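Local coordinates for protein dimethyl-sulfide monooxygenase (Hyphomicrobium sulfonivorans, PDB 6AK1) that oxidises dimethyl sulfide to methanethiol and formaldehyde with NADH, oxygen and an FMN cofactor, opening the dimethyl sulfide degradation pathway, at residues D11-W23 / L74-F86. Residues are numbered along the deposited sequence; the frame is centred on the assembly and turned at random.
Sequences DMTCVSHQSAGTW and LRDADQVPVNDPF
Gln79 and Met12 meet at about a right angle, the extended methionine laying its sulfur and methyl against the glutamine amide, with CE 3.3 Å from Gln79 OE1. Two further groups fix that amide: Gln79 NE2 donates a straight bond (164°) to His17 O, 3.1 Å away and almost in the amide plane, while OE1 is taken by Tyr63 OH. The His17 ring, carried out beside the amide with CG anti to the backbone N (chi1 -176°), turns an edge to Gln79 NE2 and is sandwiched between Met12 CB and Gln18 CG. With an alanine here, His17 O and Tyr63 OH would probably lose their amide partners and Met12 its polar flank, though CB and Val82 would still back its methyl.

Toward one end stands Asp76, the first residue to leave helix 71-75. Trp23 NE1 points at Asp76 OD1 (2.7 Å) in the indole plane yet from above the carboxylate, and Gly21 N adds weak bonds to both oxygens. Ser16 OG meets Asp76 O at 2.8 Å, nearly along the C=O axis. Mid-contact, the backbones form a single bridge, Ser16 N to Ala77 O and Gln79 N to Ser16 O, beside which Val15 CB packs on Ala77 CB (3.6 Å). A water links Val15 N with Ala77 O and Pro81 O, and at the other end Asn83 N bonds Thr13 O at 2.9 Å.

The contact ties the loop leaving strand 6-12 of this luciferase-like TIM barrel to the segment after helix 71-75; Val82 also touches Asp58, a probable FMN ligand. It illustrates how polar side chains can join irregular segments: one isolated bridge and a further backbone bond are supplemented by Gln79, Ser16 and Asp76, serving main-chain or indole partners.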
loop_
_atom_site.group_PDB
_atom_site.type_symbol
_atom_site.label_atom_id
_atom_site.label_comp_id
_atom_site.label_asym_id
_atom_site.label_seq_id
_atom_site.Cartn_x
_atom_site.Cartn_y
_atom_site.Cartn_z
ATOM N N ASP A 11 6.943 -4.302 0.643
ATOM C CA ASP A 11 8.323 -3.836 0.730
ATOM C C ASP A 11 8.298 -2.330 0.997
ATOM O O ASP A 11 7.237 -1.718 1.113
ATOM C CB ASP A 11 9.101 -4.196 -0.550
ATOM C CG ASP A 11 10.607 -4.416 -0.305
ATOM O OD1 ASP A 11 11.232 -3.715 0.511
ATOM O OD2 ASP A 11 11.193 -5.286 -0.961
ATOM N N MET A 12 9.479 -1.736 1.111
ATOM C CA MET A 12 9.608 -0.311 1.364
ATOM C C MET A 12 11.008 0.069 0.916
ATOM O O MET A 12 11.897 -0.772 0.913
ATOM C CB MET A 12 9.369 0.014 2.851
ATOM C CG MET A 12 9.487 1.481 3.238
ATOM S SD MET A 12 8.859 1.810 4.929
ATOM C CE MET A 12 9.668 3.354 5.270
ATOM N N THR A 13 11.205 1.318 0.493
ATOM C CA THR A 13 12.508 1.692 -0.062
ATOM C C THR A 13 13.484 2.027 1.073
ATOM O O THR A 13 14.039 3.124 1.164
ATOM C CB THR A 13 12.376 2.851 -1.047
ATOM O OG1 THR A 13 11.166 2.723 -1.808
ATOM C CG2 THR A 13 13.569 2.861 -1.997
ATOM N N CYS A 14 13.679 1.041 1.950
ATOM C CA CYS A 14 14.504 1.182 3.144
ATOM C C CYS A 14 15.022 -0.199 3.538
ATOM O O CYS A 14 14.716 -1.195 2.886
ATOM C CB CYS A 14 13.712 1.806 4.292
ATOM S SG CYS A 14 12.438 0.710 4.946
ATOM N N VAL A 15 15.772 -0.262 4.644
ATOM C CA VAL A 15 16.424 -1.509 5.043
ATOM C C VAL A 15 15.521 -2.331 5.966
ATOM O O VAL A 15 15.068 -3.420 5.596
ATOM C CB VAL A 15 17.783 -1.228 5.706
ATOM C CG1 VAL A 15 18.437 -2.536 6.156
ATOM C CG2 VAL A 15 18.714 -0.453 4.749
ATOM N N SER A 16 15.268 -1.842 7.180
ATOM C CA SER A 16 14.400 -2.538 8.132
ATOM C C SER A 16 12.983 -1.981 8.021
ATOM O O SER A 16 12.738 -0.808 8.333
ATOM C CB SER A 16 14.932 -2.396 9.551
ATOM O OG SER A 16 16.197 -3.034 9.704
ATOM N N HIS A 17 12.050 -2.826 7.589
ATOM C CA HIS A 17 10.685 -2.404 7.311
ATOM C C HIS A 17 9.746 -2.868 8.417
ATOM O O HIS A 17 9.291 -2.068 9.237
ATOM C CB HIS A 17 10.233 -2.961 5.953
ATOM C CG HIS A 17 8.871 -2.515 5.528
ATOM N ND1 HIS A 17 8.141 -3.179 4.562
ATOM C CD2 HIS A 17 8.108 -1.466 5.925
ATOM C CE1 HIS A 17 6.984 -2.561 4.387
ATOM N NE2 HIS A 17 6.936 -1.521 5.204
ATOM N N GLN A 18 9.432 -4.156 8.420
ATOM C CA GLN A 18 8.605 -4.770 9.449
ATOM C C GLN A 18 9.403 -5.629 10.428
ATOM O O GLN A 18 8.823 -6.117 11.407
ATOM C CB GLN A 18 7.500 -5.613 8.802
ATOM C CG GLN A 18 6.572 -4.833 7.880
ATOM C CD GLN A 18 5.701 -3.807 8.624
ATOM O OE1 GLN A 18 5.746 -2.608 8.336
ATOM N NE2 GLN A 18 4.904 -4.281 9.568
ATOM N N SER A 19 10.714 -5.809 10.214
ATOM C CA SER A 19 11.553 -6.656 11.059
ATOM C C SER A 19 12.828 -5.919 11.446
ATOM O O SER A 19 13.391 -5.168 10.644
ATOM C CB SER A 19 11.931 -7.961 10.350
ATOM O OG SER A 19 10.800 -8.806 10.195
ATOM N N ALA A 20 13.306 -6.168 12.668
ATOM C CA ALA A 20 14.467 -5.474 13.215
ATOM C C ALA A 20 15.660 -6.418 13.288
ATOM O O ALA A 20 15.515 -7.562 13.718
ATOM C CB ALA A 20 14.155 -4.910 14.604
ATOM N N GLY A 21 16.837 -5.941 12.871
ATOM C CA GLY A 21 18.060 -6.717 12.950
ATOM C C GLY A 21 18.252 -7.802 11.901
ATOM O O GLY A 21 19.403 -8.179 11.629
ATOM N N THR A 22 17.179 -8.312 11.283
ATOM C CA THR A 22 17.312 -9.406 10.318
ATOM C C THR A 22 18.005 -9.005 9.014
ATOM O O THR A 22 18.336 -9.892 8.215
ATOM C CB THR A 22 15.944 -10.004 10.001
ATOM O OG1 THR A 22 15.073 -8.975 9.538
ATOM C CG2 THR A 22 15.328 -10.675 11.242
ATOM N N TRP A 23 18.240 -7.710 8.775
ATOM C CA TRP A 23 19.079 -7.309 7.651
ATOM C C TRP A 23 20.511 -7.783 7.816
ATOM O O TRP A 23 21.266 -7.818 6.838
ATOM C CB TRP A 23 19.071 -5.794 7.490
ATOM C CG TRP A 23 19.675 -5.068 8.647
ATOM C CD1 TRP A 23 19.035 -4.645 9.793
ATOM C CD2 TRP A 23 21.044 -4.666 8.784
ATOM N NE1 TRP A 23 19.926 -3.993 10.617
ATOM C CE2 TRP A 23 21.166 -4.006 10.030
ATOM C CE3 TRP A 23 22.181 -4.803 7.979
ATOM C CZ2 TRP A 23 22.378 -3.476 10.479
ATOM C CZ3 TRP A 23 23.387 -4.277 8.430
ATOM C CH2 TRP A 23 23.473 -3.623 9.670
ATOM N N LEU A 74 18.348 4.791 13.514
ATOM C CA LEU A 74 19.496 4.863 12.609
ATOM C C LEU A 74 20.412 3.649 12.760
ATOM O O LEU A 74 20.955 3.141 11.767
ATOM C CB LEU A 74 20.285 6.152 12.863
ATOM C CG LEU A 74 19.621 7.444 12.385
ATOM C CD1 LEU A 74 20.250 8.677 13.073
ATOM C CD2 LEU A 74 19.710 7.573 10.856
ATOM N N ARG A 75 20.607 3.175 13.996
ATOM C CA ARG A 75 21.567 2.096 14.225
ATOM C C ARG A 75 21.106 0.789 13.594
ATOM O O ARG A 75 21.929 0.011 13.101
ATOM C CB ARG A 75 21.820 1.914 15.726
ATOM C CG ARG A 75 22.643 3.045 16.333
ATOM C CD ARG A 75 22.817 2.889 17.870
ATOM N NE ARG A 75 23.550 1.673 18.241
ATOM C CZ ARG A 75 24.877 1.580 18.230
ATOM N NH1 ARG A 75 25.612 2.619 17.855
ATOM N NH2 ARG A 75 25.470 0.440 18.576
ATOM N N ASP A 76 19.804 0.524 13.598
ATOM C CA ASP A 76 19.254 -0.668 12.970
ATOM C C ASP A 76 18.554 -0.365 11.638
ATOM O O ASP A 76 17.884 -1.241 11.079
ATOM C CB ASP A 76 18.298 -1.361 13.950
ATOM C CG ASP A 76 17.833 -2.719 13.462
ATOM O OD1 ASP A 76 18.682 -3.514 13.018
ATOM O OD2 ASP A 76 16.617 -2.972 13.495
ATOM N N ALA A 77 18.704 0.855 11.115
ATOM C CA ALA A 77 18.149 1.239 9.815
ATOM C C ALA A 77 16.647 0.987 9.742
ATOM O O ALA A 77 16.123 0.525 8.720
ATOM C CB ALA A 77 18.869 0.523 8.665
ATOM N N ASP A 78 15.940 1.328 10.825
ATOM C CA ASP A 78 14.493 1.117 10.944
ATOM C C ASP A 78 13.751 2.238 10.216
ATOM O O ASP A 78 13.423 3.283 10.789
ATOM C CB ASP A 78 14.090 1.027 12.411
ATOM C CG ASP A 78 14.867 -0.050 13.146
ATOM O OD1 ASP A 78 14.671 -1.247 12.831
ATOM O OD2 ASP A 78 15.711 0.305 13.999
ATOM N N GLN A 79 13.489 1.993 8.923
ATOM C CA GLN A 79 12.805 2.899 7.999
ATOM C C GLN A 79 13.545 4.225 7.843
ATOM O O GLN A 79 12.968 5.218 7.392
ATOM C CB GLN A 79 11.340 3.097 8.418
ATOM C CG GLN A 79 10.557 1.760 8.411
ATOM C CD GLN A 79 9.043 1.931 8.550
ATOM O OE1 GLN A 79 8.505 3.024 8.352
ATOM N NE2 GLN A 79 8.351 0.844 8.904
ATOM N N VAL A 80 14.827 4.247 8.205
ATOM C CA VAL A 80 15.733 5.322 7.847
ATOM C C VAL A 80 17.105 4.679 7.599
ATOM O O VAL A 80 17.555 3.863 8.393
ATOM C CB VAL A 80 15.790 6.432 8.937
ATOM C CG1 VAL A 80 16.283 5.886 10.284
ATOM C CG2 VAL A 80 16.666 7.610 8.469
ATOM N N PRO A 81 17.759 5.001 6.470
ATOM C CA PRO A 81 17.324 5.881 5.373
ATOM C C PRO A 81 16.130 5.339 4.596
ATOM O O PRO A 81 15.910 4.134 4.569
ATOM C CB PRO A 81 18.564 5.959 4.468
ATOM C CG PRO A 81 19.326 4.683 4.767
ATOM C CD PRO A 81 19.107 4.444 6.233
ATOM N N VAL A 82 15.350 6.227 3.982
ATOM C CA VAL A 82 14.234 5.811 3.141
ATOM C C VAL A 82 14.250 6.663 1.873
ATOM O O VAL A 82 14.312 7.895 1.946
ATOM C CB VAL A 82 12.886 5.915 3.880
ATOM C CG1 VAL A 82 12.719 7.286 4.475
ATOM C CG2 VAL A 82 11.708 5.581 2.942
ATOM N N ASN A 83 14.245 6.007 0.716
ATOM C CA ASN A 83 14.230 6.705 -0.558
ATOM C C ASN A 83 12.806 6.823 -1.107
ATOM O O ASN A 83 11.868 6.163 -0.647
ATOM C CB ASN A 83 15.138 5.998 -1.567
ATOM C CG ASN A 83 16.603 6.330 -1.353
ATOM O OD1 ASN A 83 16.948 7.087 -0.443
ATOM N ND2 ASN A 83 17.474 5.763 -2.187
ATOM N N ASP A 84 12.660 7.700 -2.085
ATOM C CA ASP A 84 11.393 7.945 -2.764
ATOM C C ASP A 84 10.933 6.685 -3.493
ATOM O O ASP A 84 11.674 6.162 -4.335
ATOM C CB ASP A 84 11.604 9.124 -3.717
ATOM C CG ASP A 84 10.490 9.306 -4.736
ATOM O OD1 ASP A 84 9.318 8.925 -4.498
ATOM O OD2 ASP A 84 10.808 9.874 -5.807
ATOM N N PRO A 85 9.741 6.159 -3.193
ATOM C CA PRO A 85 9.309 4.891 -3.805
ATOM C C PRO A 85 8.924 4.998 -5.267
ATOM O O PRO A 85 8.698 3.948 -5.891
ATOM C CB PRO A 85 8.089 4.495 -2.960
ATOM C CG PRO A 85 7.502 5.812 -2.570
ATOM C CD PRO A 85 8.721 6.697 -2.276
ATOM N N PHE A 86 8.790 6.213 -5.822
ATOM C CA PHE A 86 8.591 6.361 -7.261
ATOM C C PHE A 86 9.857 6.048 -8.040
ATOM O O PHE A 86 9.789 5.830 -9.254
ATOM C CB PHE A 86 8.146 7.789 -7.606
ATOM C CG PHE A 86 6.723 8.111 -7.226
ATOM C CD1 PHE A 86 6.357 8.263 -5.897
ATOM C CD2 PHE A 86 5.759 8.317 -8.210
ATOM C CE1 PHE A 86 5.040 8.589 -5.546
ATOM C CE2 PHE A 86 4.444 8.649 -7.867
ATOM C CZ PHE A 86 4.085 8.779 -6.530
HETATM O O HOH W 1 16.653 1.939 6.112
#